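Local atomic coordinates of glutamyl-tRNA(Gln) amidotransferase subunit B, mitochondrial (Saccharomyces cerevisiae, PDB entry 4N0H), a protein that forms subunit B of a mitochondrial amidotransferase assembly and belongs to the GatB/GatE family, with subunit F packed against it in the crystal. Residues L69-L74 / L138-D143; S75-S80 / G306-L311; R109-G114 / P292-A297; Q183-I188 / P230-I235; K190-V195 / G208-D213. All coordinates share one frame; numbering follows the deposited sequence.

Contact 1: L69-L74 / L138-D143; sequences LFAMKL and LQIEQD
Leu74, on helix 69-74, lays its CD2 methyl against Leu138 of strand 138-142, with Leu74 CD2 3.7 Å from Leu138 CD1. Leu74 CG is nearly as close, 3.8 Å from that same CD1 of Leu138, so a branch point and one methyl of Leu74 share a single strand methyl. The two leucines pass at a slant instead of meeting end-on. Leu74 carries its CG anti to the backbone N (chi1 -180°), which extends the side chain from the helix toward the strand. Three residues earlier, Ala71 presents its lone methyl on the same helical face. Its CB lies 3.8 Å from Ile140 CD1 and 4.1 Å from Ile140 CG1, against the longer branch of the isoleucine. Leu138 thus divides its methyls: CD1 goes to Leu74, while CD2 is a looser 4.4 Å from Ala71 CB. Two helix positions three apart therefore meet two strand positions two apart, which is how a helix face packs on one side of a sheet. The small Ala71 side chain is consistent with the close backbones here, Ala71 CA being 7.6 Å from Ile140 CA. The segments run almost antiparallel, at 155°, and no hydrogen bond crosses between them; the contact is buried and wholly apolar. Ile170 of strand 168-174 touches both Ala71 and Leu138, and Phe111 of strand 102-120 also meets Ala71. Helix 65-78 lies between the sheet and helix 298-306, with Met72 turned away from the strand toward Val300 and Ile301.

Contact 2: S75-S80 / G306-L311; sequences SLALGS and GLMPQL
Met308 and Ala77 form the close part of this contact: the Met308 CE methyl settles on the outer surface of the helix, 3.8 Å from Ala77 N and 3.9 Å from Ala77 CB. The same CE reaches Leu76 at 4.1 Å from its CB, so one thiomethyl group spans two successive helical residues. Bends at chi2 (-74°) and chi3 (-75°) fold the methionine chain instead of letting it extend. Beside it, over the same flank of the alanine methyl, comes Leu311, with Leu311 CD1 3.9 Å from Ala77 CB; Ala77 is thus met by two apolar side chains of segment 306-311. Just beyond these residues helix 65-78 ends in a Schellman motif, with Ser80 N bonded to Ser75 O (2.8 Å), Gly79 N bonded to Leu76 O (3.2 Å), and Gly79 as the C-prime residue at positive phi. The side toward solvent is looser. Gln310 is exposed and touches nothing of segment 75-80; its side chain turns back along its own segment, where Gln310 NE2 donates to Leu311 O at 3.0 Å, arriving in the carbonyl plane on a lone pair. Residues 308-311 also touch a crystal neighbour, which may influence how this loop lies. Inward, Leu194 of helix 181-197 packs against both Ala77 and Leu311, and His197 NE2 is hydrogen-bonded to Gln310 O.

Contact 3: R109-G114 / P292-A297; sequences RPFARG and PYINLA
Phe111 holds its CG anti to the backbone N (chi1 -174°), carrying the ring toward segment 292-297, while Leu296 answers with CG beside its own backbone N (chi1 -54°). The far end of the ring and one leucine methyl meet as a result: Leu296 CD1 is 3.9 Å from Phe111 CZ and equally 3.9 Å from Phe111 CE2. The two side chains cross at about a right angle. Ile294 adds a slacker touch through its shorter branch, with CG2 4.4 Å from Phe111 CE2. Positions 294 and 296 both point toward the phenylalanine. Phe111 and Ala112 both face Leu138, a classic beta bulge in the long strand 102-120. Ser75 of helix 65-78 touches the Phe111 side chain, and Met72 touches Leu296. Leu110 of the neighbouring subunit F packs on Leu296, and that chain also forms backbone hydrogen bonds with Asn295 and Ala297. Between the two segments themselves, the contact is made by buried hydrocarbon groups alone, the ring and two methyls. With no hydrogen bond across, it probably adds little directional restraint; backbone bonds to Asn83 and Leu138 on one side, and to Ser86 on the other, hold the two segments from outside.

Contact 4: Q183-I188 / P230-I235; sequences QVRAFI and PNTSSI
Thr232, first helical residue after the N-cap Asn231, turns toward Arg185 of helix 183-188, its OG1 4.2 Å from Arg185 NH2. That distance marks a loose approach. The arginine arrives from the side, crossing the threonine at about a right angle, after a bend at chi3 (-84°). Ser234 belongs to the new helix's opening turn, its N bonded to Asn231 O at 2.8 Å, and Ile235 N is a second donor to that carbonyl oxygen, at 3.2 Å. With Ile235 the chain returns to the interface, and here there is direct apolar contact: Ile235 CD1 meets Ile188 CD1 at 3.9 Å. Both isoleucines set CG1 beside the backbone N and stretch out beyond it, so they reach toward each other tip to tip. Beneath them lies the sheet, strand 210-218 giving Met210 to Ile188 and giving Val212 and Val214 to Ile235. The contact therefore has two characters, a buried apolar point near the sheet and a polar outer side, where the exposed Arg185 approaches Thr232. Between these two segments, cohesion probably comes mainly from the isoleucines, with the outer polar pair contributing little directional hold.

Contact 5: K190-V195 / G208-D213; sequences KYQNLV and GAMRVD
Arg211 NE donates to Gly208 O, 2.9 Å away, closing the turn that leads to Met210, the residue facing Tyr191 and Gln192 across the contact. The N-H...O angle is 145°, and the oxygen stands 23° out of the guanidinium plane. The same guanidinium, through NH2, makes a salt bridge to Asp143, and all three guanidinium nitrogens of Arg211 have partners, while its neighbour in the chain serves the apolar side. Met210 projects the other way, toward helix 190-195, with CG anti to the backbone N (chi1 176°) and the rest of the chain extended. The Met210 and Gln192 side chains cross at about a right angle, with Met210 SD 3.6 Å from Gln192 CG. The terminal methyl continues to Tyr191, where Met210 CE sits at the ring edge, in plane, 3.9 Å from Tyr191 CD2. Val195 CG1 lies over one face of that ring, 3.9 Å above the plane and offset toward the rim, so the tyrosine is packed from its own helix as well as from the strand. Gln192 uses only its aliphatic part here; its NE2 is hydrogen-bonded to Gly203 O in the connection between helix and strand. Ile20 of strand 14-23 touches both Tyr191 and Met210, and Leu74 of helix 65-78 and Ile117 of strand 102-120 also meet Tyr191, which places it where two helices and the sheet converge.

Contacts 1 and 2 use successive parts of helix 65-78, and their centres are about 13 Å apart. Contacts 4 and 5 likewise share helix 181-197. The centres of contacts 4 and 5 are about 10 Å apart. Contacts 1, 3 and 5 all reach the large mixed sheet; its neighbouring strands 130-142 and 102-120 put the centres of contacts 1 and 3 about 10 Å apart, and the two touch. Along the chain, contact 1 crosses contacts 2 and 3, contact 5 nests within contact 4, and both nest within the loops closed by contacts 2 and 3. Contacts 3 and 4 lie farthest apart, about 29 Å between centres. The end of the modelled fragment thus returns, in contact 2, to helix 65-78.

Contact 1: L69-L74 / L138-D143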
# COMPACT_ATOMS: atom_id res chain seq x y z
N LEU B 69 23.41 0.38 -7.85
CA LEU B 69 24.82 0.43 -8.21
C LEU B 69 24.97 0.57 -9.72
O LEU B 69 25.75 1.40 -10.21
CB LEU B 69 25.55 -0.82 -7.71
CG LEU B 69 27.02 -0.95 -8.09
CD1 LEU B 69 27.84 0.14 -7.40
CD2 LEU B 69 27.55 -2.33 -7.74
N PHE B 70 24.22 -0.24 -10.46
CA PHE B 70 24.27 -0.22 -11.92
C PHE B 70 23.82 1.14 -12.43
O PHE B 70 24.46 1.71 -13.32
CB PHE B 70 23.38 -1.33 -12.52
CG PHE B 70 24.02 -2.70 -12.51
CD1 PHE B 70 25.08 -2.99 -11.66
CD2 PHE B 70 23.55 -3.69 -13.35
CE1 PHE B 70 25.65 -4.25 -11.66
CE2 PHE B 70 24.12 -4.96 -13.35
CZ PHE B 70 25.17 -5.24 -12.50
N ALA B 71 22.74 1.67 -11.87
CA ALA B 71 22.26 2.99 -12.28
C ALA B 71 23.27 4.10 -11.95
O ALA B 71 23.38 5.09 -12.67
CB ALA B 71 20.91 3.28 -11.67
N MET B 72 23.99 3.94 -10.84
CA MET B 72 25.06 4.87 -10.49
C MET B 72 26.16 4.90 -11.54
O MET B 72 26.58 5.97 -11.99
CB MET B 72 25.66 4.52 -9.13
CG MET B 72 25.09 5.32 -7.97
SD MET B 72 25.42 7.08 -8.22
CE MET B 72 24.85 7.73 -6.66
N LYS B 73 26.61 3.72 -11.95
CA LYS B 73 27.69 3.62 -12.93
C LYS B 73 27.30 4.28 -14.25
O LYS B 73 28.11 4.99 -14.87
CB LYS B 73 28.10 2.16 -13.15
CG LYS B 73 28.58 1.47 -11.88
CD LYS B 73 28.99 0.02 -12.14
CE LYS B 73 30.31 -0.05 -12.88
NZ LYS B 73 30.72 -1.46 -13.15
N LEU B 74 26.06 4.08 -14.67
CA LEU B 74 25.57 4.69 -15.90
C LEU B 74 25.48 6.21 -15.78
O LEU B 74 25.89 6.93 -16.69
CB LEU B 74 24.22 4.11 -16.31
CG LEU B 74 23.65 4.71 -17.59
CD1 LEU B 74 24.61 4.47 -18.77
CD2 LEU B 74 22.28 4.13 -17.89
N LEU B 138 17.04 9.48 -16.52
CA LEU B 138 17.42 8.09 -16.40
C LEU B 138 16.51 7.49 -15.33
O LEU B 138 16.46 8.00 -14.21
CB LEU B 138 18.88 8.05 -15.95
CG LEU B 138 19.79 6.84 -16.13
CD1 LEU B 138 21.22 7.34 -16.30
CD2 LEU B 138 19.68 5.92 -14.94
N GLN B 139 15.77 6.43 -15.67
CA GLN B 139 14.79 5.86 -14.74
C GLN B 139 14.96 4.35 -14.54
O GLN B 139 15.26 3.63 -15.49
CB GLN B 139 13.36 6.11 -15.25
CG GLN B 139 12.95 7.57 -15.32
CD GLN B 139 11.52 7.75 -15.80
OE1 GLN B 139 10.89 6.81 -16.30
NE2 GLN B 139 10.98 8.96 -15.64
N ILE B 140 14.76 3.88 -13.32
CA ILE B 140 14.73 2.45 -13.04
C ILE B 140 13.28 1.99 -13.03
O ILE B 140 12.43 2.65 -12.42
CB ILE B 140 15.37 2.12 -11.68
CG1 ILE B 140 16.82 2.62 -11.63
CG2 ILE B 140 15.30 0.63 -11.39
CD1 ILE B 140 17.39 2.70 -10.23
N GLU B 141 12.99 0.88 -13.69
CA GLU B 141 11.62 0.36 -13.70
C GLU B 141 11.53 -1.15 -13.90
O GLU B 141 12.49 -1.79 -14.35
CB GLU B 141 10.77 1.09 -14.74
CG GLU B 141 11.25 0.93 -16.16
CD GLU B 141 10.43 1.75 -17.13
OE1 GLU B 141 10.26 1.32 -18.29
OE2 GLU B 141 9.96 2.84 -16.74
N GLN B 142 10.36 -1.70 -13.59
CA GLN B 142 10.10 -3.13 -13.72
C GLN B 142 9.81 -3.52 -15.15
O GLN B 142 9.09 -2.82 -15.86
CB GLN B 142 8.86 -3.52 -12.90
CG GLN B 142 9.08 -3.70 -11.43
CD GLN B 142 7.79 -4.11 -10.73
OE1 GLN B 142 6.71 -3.59 -11.02
NE2 GLN B 142 7.90 -5.08 -9.82
N ASP B 143 10.34 -4.67 -15.57
CA ASP B 143 9.91 -5.27 -16.83
C ASP B 143 8.62 -6.05 -16.56
O ASP B 143 8.32 -6.41 -15.42
CB ASP B 143 10.99 -6.21 -17.39
CG ASP B 143 10.92 -6.35 -18.91
OD1 ASP B 143 11.86 -6.92 -19.50
OD2 ASP B 143 9.93 -5.88 -19.51

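Contact 2: S75-S80 / G306-L311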
# COMPACT_ATOMS: atom_id res chain seq x y z
N SER B 75 24.95 6.70 -14.66
CA SER B 75 24.82 8.14 -14.44
C SER B 75 26.19 8.82 -14.48
O SER B 75 26.35 9.88 -15.08
CB SER B 75 24.16 8.43 -13.09
OG SER B 75 22.90 7.79 -12.99
N LEU B 76 27.17 8.19 -13.84
CA LEU B 76 28.52 8.73 -13.79
C LEU B 76 29.15 8.76 -15.18
O LEU B 76 29.79 9.74 -15.56
CB LEU B 76 29.38 7.90 -12.83
CG LEU B 76 29.08 8.09 -11.34
CD1 LEU B 76 29.85 7.09 -10.50
CD2 LEU B 76 29.40 9.51 -10.92
N ALA B 77 28.95 7.70 -15.94
CA ALA B 77 29.50 7.61 -17.29
C ALA B 77 28.92 8.68 -18.21
O ALA B 77 29.59 9.17 -19.11
CB ALA B 77 29.27 6.23 -17.87
N LEU B 78 27.66 9.04 -17.96
CA LEU B 78 26.97 10.04 -18.78
C LEU B 78 27.18 11.47 -18.27
O LEU B 78 26.87 12.43 -18.96
CB LEU B 78 25.47 9.75 -18.83
CG LEU B 78 25.02 8.41 -19.41
CD1 LEU B 78 23.52 8.26 -19.20
CD2 LEU B 78 25.38 8.28 -20.88
N GLY B 79 27.68 11.59 -17.05
CA GLY B 79 27.80 12.89 -16.41
C GLY B 79 26.44 13.41 -15.96
O GLY B 79 26.22 14.62 -15.89
N SER B 80 25.52 12.50 -15.66
CA SER B 80 24.19 12.88 -15.21
C SER B 80 24.23 13.36 -13.77
O SER B 80 25.11 12.98 -13.00
CB SER B 80 23.23 11.71 -15.34
OG SER B 80 23.21 11.20 -16.66
N GLY B 306 35.28 5.39 -8.12
CA GLY B 306 36.53 4.64 -8.05
C GLY B 306 36.44 3.25 -8.65
O GLY B 306 37.45 2.65 -8.99
N LEU B 307 35.22 2.74 -8.78
CA LEU B 307 35.01 1.39 -9.26
C LEU B 307 34.69 1.38 -10.77
O LEU B 307 34.50 0.32 -11.37
CB LEU B 307 33.96 0.68 -8.39
CG LEU B 307 32.59 0.11 -8.77
CD1 LEU B 307 31.84 -0.27 -7.49
CD2 LEU B 307 31.73 1.06 -9.59
N MET B 308 34.66 2.56 -11.36
CA MET B 308 34.40 2.70 -12.79
C MET B 308 35.58 2.20 -13.62
O MET B 308 36.74 2.41 -13.25
CB MET B 308 34.13 4.17 -13.14
CG MET B 308 32.85 4.73 -12.54
SD MET B 308 31.39 4.09 -13.38
CE MET B 308 31.43 5.03 -14.90
N PRO B 309 35.29 1.54 -14.75
CA PRO B 309 36.37 1.15 -15.65
C PRO B 309 36.84 2.36 -16.45
O PRO B 309 36.13 3.36 -16.49
CB PRO B 309 35.68 0.15 -16.58
CG PRO B 309 34.26 0.62 -16.63
CD PRO B 309 33.96 1.14 -15.25
N GLN B 310 38.03 2.28 -17.04
CA GLN B 310 38.50 3.34 -17.92
C GLN B 310 37.53 3.51 -19.07
O GLN B 310 37.20 2.55 -19.76
CB GLN B 310 39.90 3.01 -18.46
CG GLN B 310 40.42 4.02 -19.48
CD GLN B 310 40.73 5.36 -18.85
OE1 GLN B 310 41.32 5.43 -17.77
NE2 GLN B 310 40.33 6.44 -19.51
N LEU B 311 37.06 4.73 -19.28
CA LEU B 311 36.16 5.02 -20.38
C LEU B 311 36.93 5.50 -21.60
O LEU B 311 38.02 6.05 -21.46
CB LEU B 311 35.10 6.04 -19.95
CG LEU B 311 34.03 5.46 -19.01
CD1 LEU B 311 33.12 6.56 -18.46
CD2 LEU B 311 33.22 4.39 -19.74

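Contact 3: R109-G114 / P292-A297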
# COMPACT_ATOMS: atom_id res chain seq x y z
N ARG B 109 9.96 11.25 -9.91
CA ARG B 109 11.32 11.53 -9.45
C ARG B 109 12.31 10.49 -9.97
O ARG B 109 12.56 9.48 -9.31
CB ARG B 109 11.37 11.59 -7.92
CG ARG B 109 10.42 12.60 -7.29
CD ARG B 109 10.80 12.90 -5.85
NE ARG B 109 12.19 13.35 -5.76
CZ ARG B 109 12.58 14.61 -5.91
NH1 ARG B 109 11.69 15.56 -6.17
NH2 ARG B 109 13.87 14.93 -5.81
N PRO B 110 12.86 10.73 -11.16
CA PRO B 110 13.79 9.80 -11.80
C PRO B 110 15.12 9.71 -11.05
O PRO B 110 15.46 10.62 -10.28
CB PRO B 110 13.99 10.41 -13.20
CG PRO B 110 13.68 11.86 -13.02
CD PRO B 110 12.60 11.92 -11.99
N PHE B 111 15.85 8.62 -11.27
CA PHE B 111 17.13 8.39 -10.61
C PHE B 111 18.15 9.49 -10.89
O PHE B 111 18.87 9.92 -9.99
CB PHE B 111 17.71 7.03 -11.01
CG PHE B 111 18.96 6.66 -10.25
CD1 PHE B 111 20.22 6.92 -10.77
CD2 PHE B 111 18.88 6.05 -9.00
CE1 PHE B 111 21.37 6.59 -10.07
CE2 PHE B 111 20.02 5.71 -8.29
CZ PHE B 111 21.27 5.99 -8.82
N ALA B 112 18.22 9.94 -12.15
CA ALA B 112 19.17 10.97 -12.55
C ALA B 112 18.61 11.84 -13.66
O ALA B 112 17.69 11.44 -14.39
CB ALA B 112 20.49 10.35 -12.98
N ARG B 113 19.17 13.03 -13.80
CA ARG B 113 18.79 13.94 -14.87
C ARG B 113 20.03 14.55 -15.50
O ARG B 113 21.10 14.59 -14.89
CB ARG B 113 17.86 15.03 -14.35
CG ARG B 113 16.44 14.55 -14.05
CD ARG B 113 15.60 15.65 -13.40
NE ARG B 113 15.82 15.73 -11.96
CZ ARG B 113 15.54 16.80 -11.22
NH1 ARG B 113 15.04 17.89 -11.79
NH2 ARG B 113 15.76 16.79 -9.91
N GLY B 114 19.89 15.02 -16.74
CA GLY B 114 21.00 15.62 -17.45
C GLY B 114 21.98 14.58 -17.93
O GLY B 114 21.68 13.38 -17.95
N PRO B 292 10.72 2.81 0.43
CA PRO B 292 11.42 4.00 0.92
C PRO B 292 11.97 4.81 -0.24
O PRO B 292 12.25 4.24 -1.29
CB PRO B 292 12.59 3.42 1.73
CG PRO B 292 12.24 1.98 1.97
CD PRO B 292 11.43 1.56 0.79
N TYR B 293 12.13 6.12 -0.06
CA TYR B 293 12.82 6.95 -1.04
C TYR B 293 14.23 6.42 -1.27
O TYR B 293 14.83 5.82 -0.37
CB TYR B 293 12.95 8.39 -0.53
CG TYR B 293 11.66 9.17 -0.42
CD1 TYR B 293 10.72 9.17 -1.45
CD2 TYR B 293 11.38 9.91 0.72
CE1 TYR B 293 9.54 9.89 -1.34
CE2 TYR B 293 10.21 10.63 0.84
CZ TYR B 293 9.30 10.62 -0.19
OH TYR B 293 8.13 11.35 -0.05
N ILE B 294 14.77 6.65 -2.46
CA ILE B 294 16.19 6.44 -2.69
C ILE B 294 16.90 7.72 -2.28
O ILE B 294 16.76 8.75 -2.93
CB ILE B 294 16.48 6.13 -4.18
CG1 ILE B 294 15.90 4.78 -4.57
CG2 ILE B 294 17.99 6.17 -4.46
CD1 ILE B 294 16.14 4.41 -6.02
N ASN B 295 17.65 7.66 -1.18
CA ASN B 295 18.36 8.83 -0.66
C ASN B 295 19.84 8.52 -0.46
O ASN B 295 20.24 8.05 0.59
CB ASN B 295 17.74 9.28 0.66
CG ASN B 295 18.36 10.56 1.20
OD1 ASN B 295 19.13 11.23 0.51
ND2 ASN B 295 18.03 10.90 2.43
N LEU B 296 20.64 8.78 -1.49
CA LEU B 296 22.04 8.38 -1.48
C LEU B 296 22.91 9.46 -0.85
O LEU B 296 22.72 10.65 -1.09
CB LEU B 296 22.50 8.08 -2.91
CG LEU B 296 21.59 7.06 -3.59
CD1 LEU B 296 21.89 6.95 -5.08
CD2 LEU B 296 21.72 5.71 -2.92
N ALA B 297 23.86 9.03 -0.02
CA ALA B 297 24.81 9.96 0.59
C ALA B 297 25.84 10.34 -0.46
O ALA B 297 26.09 9.57 -1.39
CB ALA B 297 25.49 9.32 1.79

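Contact 4: Q183-I188 / P230-I235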
# COMPACT_ATOMS: atom_id res chain seq x y z
N GLN B 183 23.33 10.16 -36.97
CA GLN B 183 23.52 10.43 -35.56
C GLN B 183 22.82 9.36 -34.72
O GLN B 183 23.38 8.86 -33.75
CB GLN B 183 22.98 11.82 -35.20
CG GLN B 183 23.74 12.96 -35.85
CD GLN B 183 23.07 14.30 -35.65
OE1 GLN B 183 21.97 14.38 -35.09
NE2 GLN B 183 23.72 15.36 -36.11
N VAL B 184 21.59 9.03 -35.11
CA VAL B 184 20.80 8.02 -34.41
C VAL B 184 21.53 6.68 -34.39
O VAL B 184 21.64 6.03 -33.35
CB VAL B 184 19.41 7.84 -35.05
CG1 VAL B 184 18.70 6.63 -34.48
CG2 VAL B 184 18.58 9.10 -34.86
N ARG B 185 22.06 6.27 -35.54
CA ARG B 185 22.80 5.02 -35.66
C ARG B 185 24.07 5.01 -34.80
O ARG B 185 24.36 4.02 -34.13
CB ARG B 185 23.13 4.71 -37.12
CG ARG B 185 24.18 3.62 -37.30
CD ARG B 185 24.32 3.19 -38.76
NE ARG B 185 23.33 2.19 -39.14
CZ ARG B 185 22.37 2.38 -40.03
NH1 ARG B 185 22.27 3.55 -40.67
NH2 ARG B 185 21.50 1.41 -40.30
N ALA B 186 24.81 6.12 -34.83
CA ALA B 186 26.06 6.22 -34.08
C ALA B 186 25.82 6.22 -32.57
O ALA B 186 26.63 5.69 -31.81
CB ALA B 186 26.82 7.47 -34.50
N PHE B 187 24.72 6.83 -32.14
CA PHE B 187 24.39 6.90 -30.72
C PHE B 187 24.03 5.52 -30.16
O PHE B 187 24.54 5.11 -29.12
CB PHE B 187 23.24 7.88 -30.49
CG PHE B 187 22.84 8.02 -29.05
CD1 PHE B 187 23.45 8.96 -28.24
CD2 PHE B 187 21.85 7.22 -28.50
CE1 PHE B 187 23.09 9.10 -26.91
CE2 PHE B 187 21.48 7.35 -27.18
CZ PHE B 187 22.10 8.29 -26.38
N ILE B 188 23.13 4.83 -30.85
CA ILE B 188 22.70 3.49 -30.45
C ILE B 188 23.91 2.56 -30.36
O ILE B 188 24.03 1.78 -29.42
CB ILE B 188 21.68 2.92 -31.44
CG1 ILE B 188 20.39 3.75 -31.42
CG2 ILE B 188 21.38 1.46 -31.13
CD1 ILE B 188 19.37 3.32 -32.43
N PRO B 230 12.10 -3.52 -33.76
CA PRO B 230 12.80 -4.72 -33.26
C PRO B 230 14.32 -4.70 -33.44
O PRO B 230 15.02 -5.38 -32.69
CB PRO B 230 12.18 -5.86 -34.08
CG PRO B 230 11.25 -5.20 -35.10
CD PRO B 230 11.57 -3.74 -35.11
N ASN B 231 14.82 -3.96 -34.42
CA ASN B 231 16.25 -3.92 -34.69
C ASN B 231 16.67 -2.59 -35.27
O ASN B 231 15.84 -1.84 -35.77
CB ASN B 231 16.65 -5.05 -35.64
CG ASN B 231 15.75 -5.12 -36.86
OD1 ASN B 231 14.87 -5.97 -36.96
ND2 ASN B 231 15.97 -4.21 -37.80
N THR B 232 17.97 -2.30 -35.20
CA THR B 232 18.51 -1.01 -35.63
C THR B 232 18.11 -0.66 -37.06
O THR B 232 17.88 0.51 -37.37
CB THR B 232 20.05 -0.96 -35.47
OG1 THR B 232 20.64 -0.44 -36.67
CG2 THR B 232 20.61 -2.34 -35.19
N SER B 233 18.03 -1.67 -37.92
CA SER B 233 17.62 -1.47 -39.31
C SER B 233 16.20 -0.92 -39.41
O SER B 233 15.90 -0.08 -40.26
CB SER B 233 17.74 -2.77 -40.09
OG SER B 233 17.03 -2.70 -41.32
N SER B 234 15.32 -1.40 -38.53
CA SER B 234 13.92 -1.01 -38.55
C SER B 234 13.72 0.39 -37.98
O SER B 234 12.77 1.09 -38.34
CB SER B 234 13.07 -2.01 -37.77
OG SER B 234 13.35 -3.34 -38.17
N ILE B 235 14.60 0.78 -37.07
CA ILE B 235 14.53 2.11 -36.47
C ILE B 235 14.90 3.15 -37.51
O ILE B 235 14.20 4.14 -37.70
CB ILE B 235 15.49 2.23 -35.27
CG1 ILE B 235 15.50 0.93 -34.45
CG2 ILE B 235 15.10 3.40 -34.39
CD1 ILE B 235 16.36 0.99 -33.21

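Contact 5: K190-V195 / G208-D213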
# COMPACT_ATOMS: atom_id res chain seq x y z
N LYS B 190 27.12 3.41 -29.84
CA LYS B 190 27.98 3.78 -28.71
C LYS B 190 27.31 3.46 -27.37
O LYS B 190 27.97 3.04 -26.42
CB LYS B 190 28.38 5.25 -28.76
CG LYS B 190 29.37 5.64 -27.67
CD LYS B 190 29.85 7.08 -27.80
CE LYS B 190 30.54 7.32 -29.13
NZ LYS B 190 31.45 8.51 -29.09
N TYR B 191 26.00 3.67 -27.30
CA TYR B 191 25.27 3.36 -26.08
C TYR B 191 25.33 1.87 -25.77
O TYR B 191 25.50 1.47 -24.61
CB TYR B 191 23.82 3.83 -26.15
CG TYR B 191 23.09 3.71 -24.84
CD1 TYR B 191 23.53 4.39 -23.71
CD2 TYR B 191 21.96 2.91 -24.71
CE1 TYR B 191 22.88 4.28 -22.50
CE2 TYR B 191 21.29 2.80 -23.50
CZ TYR B 191 21.76 3.49 -22.40
OH TYR B 191 21.11 3.39 -21.19
N GLN B 192 25.21 1.05 -26.81
CA GLN B 192 25.35 -0.40 -26.68
C GLN B 192 26.72 -0.76 -26.11
O GLN B 192 26.82 -1.52 -25.15
CB GLN B 192 25.18 -1.09 -28.03
CG GLN B 192 23.75 -1.33 -28.45
CD GLN B 192 23.66 -2.15 -29.73
OE1 GLN B 192 23.99 -1.67 -30.81
NE2 GLN B 192 23.22 -3.40 -29.60
N ASN B 193 27.77 -0.20 -26.72
CA ASN B 193 29.13 -0.42 -26.23
C ASN B 193 29.33 0.01 -24.78
O ASN B 193 29.97 -0.69 -24.00
CB ASN B 193 30.13 0.29 -27.13
CG ASN B 193 30.70 -0.61 -28.19
OD1 ASN B 193 30.06 -0.87 -29.21
ND2 ASN B 193 31.90 -1.12 -27.95
N LEU B 194 28.76 1.16 -24.43
CA LEU B 194 28.87 1.68 -23.07
C LEU B 194 28.28 0.74 -22.01
O LEU B 194 28.93 0.43 -21.02
CB LEU B 194 28.21 3.06 -22.96
CG LEU B 194 28.27 3.70 -21.57
CD1 LEU B 194 29.71 4.09 -21.23
CD2 LEU B 194 27.34 4.89 -21.46
N VAL B 195 27.04 0.30 -22.21
CA VAL B 195 26.39 -0.53 -21.20
C VAL B 195 27.11 -1.87 -21.03
O VAL B 195 27.19 -2.40 -19.93
CB VAL B 195 24.88 -0.75 -21.47
CG1 VAL B 195 24.15 0.58 -21.53
CG2 VAL B 195 24.65 -1.54 -22.74
N GLY B 208 16.07 -8.40 -27.11
CA GLY B 208 15.16 -7.54 -26.38
C GLY B 208 15.80 -6.99 -25.11
O GLY B 208 15.16 -6.29 -24.33
N ALA B 209 17.08 -7.31 -24.91
CA ALA B 209 17.84 -6.76 -23.79
C ALA B 209 17.94 -5.24 -23.89
O ALA B 209 18.19 -4.55 -22.90
CB ALA B 209 19.22 -7.38 -23.74
N MET B 210 17.76 -4.73 -25.11
CA MET B 210 17.68 -3.30 -25.36
C MET B 210 16.53 -3.04 -26.33
O MET B 210 16.36 -3.76 -27.31
CB MET B 210 19.00 -2.77 -25.91
CG MET B 210 18.99 -1.30 -26.29
SD MET B 210 20.65 -0.71 -26.70
CE MET B 210 20.29 0.83 -27.54
N ARG B 211 15.74 -2.01 -26.05
CA ARG B 211 14.59 -1.67 -26.88
C ARG B 211 14.58 -0.17 -27.13
O ARG B 211 14.73 0.62 -26.19
CB ARG B 211 13.29 -2.10 -26.20
CG ARG B 211 13.28 -3.55 -25.73
CD ARG B 211 12.29 -3.77 -24.59
NE ARG B 211 12.59 -4.98 -23.84
CZ ARG B 211 12.08 -5.27 -22.65
NH1 ARG B 211 11.24 -4.43 -22.06
NH2 ARG B 211 12.41 -6.40 -22.03
N VAL B 212 14.40 0.22 -28.39
CA VAL B 212 14.48 1.63 -28.75
C VAL B 212 13.17 2.17 -29.33
O VAL B 212 12.72 1.74 -30.39
CB VAL B 212 15.60 1.87 -29.78
CG1 VAL B 212 15.68 3.34 -30.14
CG2 VAL B 212 16.92 1.36 -29.25
N ASP B 213 12.55 3.11 -28.61
CA ASP B 213 11.44 3.87 -29.15
C ASP B 213 11.96 5.21 -29.67
O ASP B 213 13.00 5.69 -29.21
CB ASP B 213 10.38 4.13 -28.08
CG ASP B 213 9.71 2.86 -27.59
OD1 ASP B 213 9.66 1.87 -28.36
OD2 ASP B 213 9.24 2.85 -26.43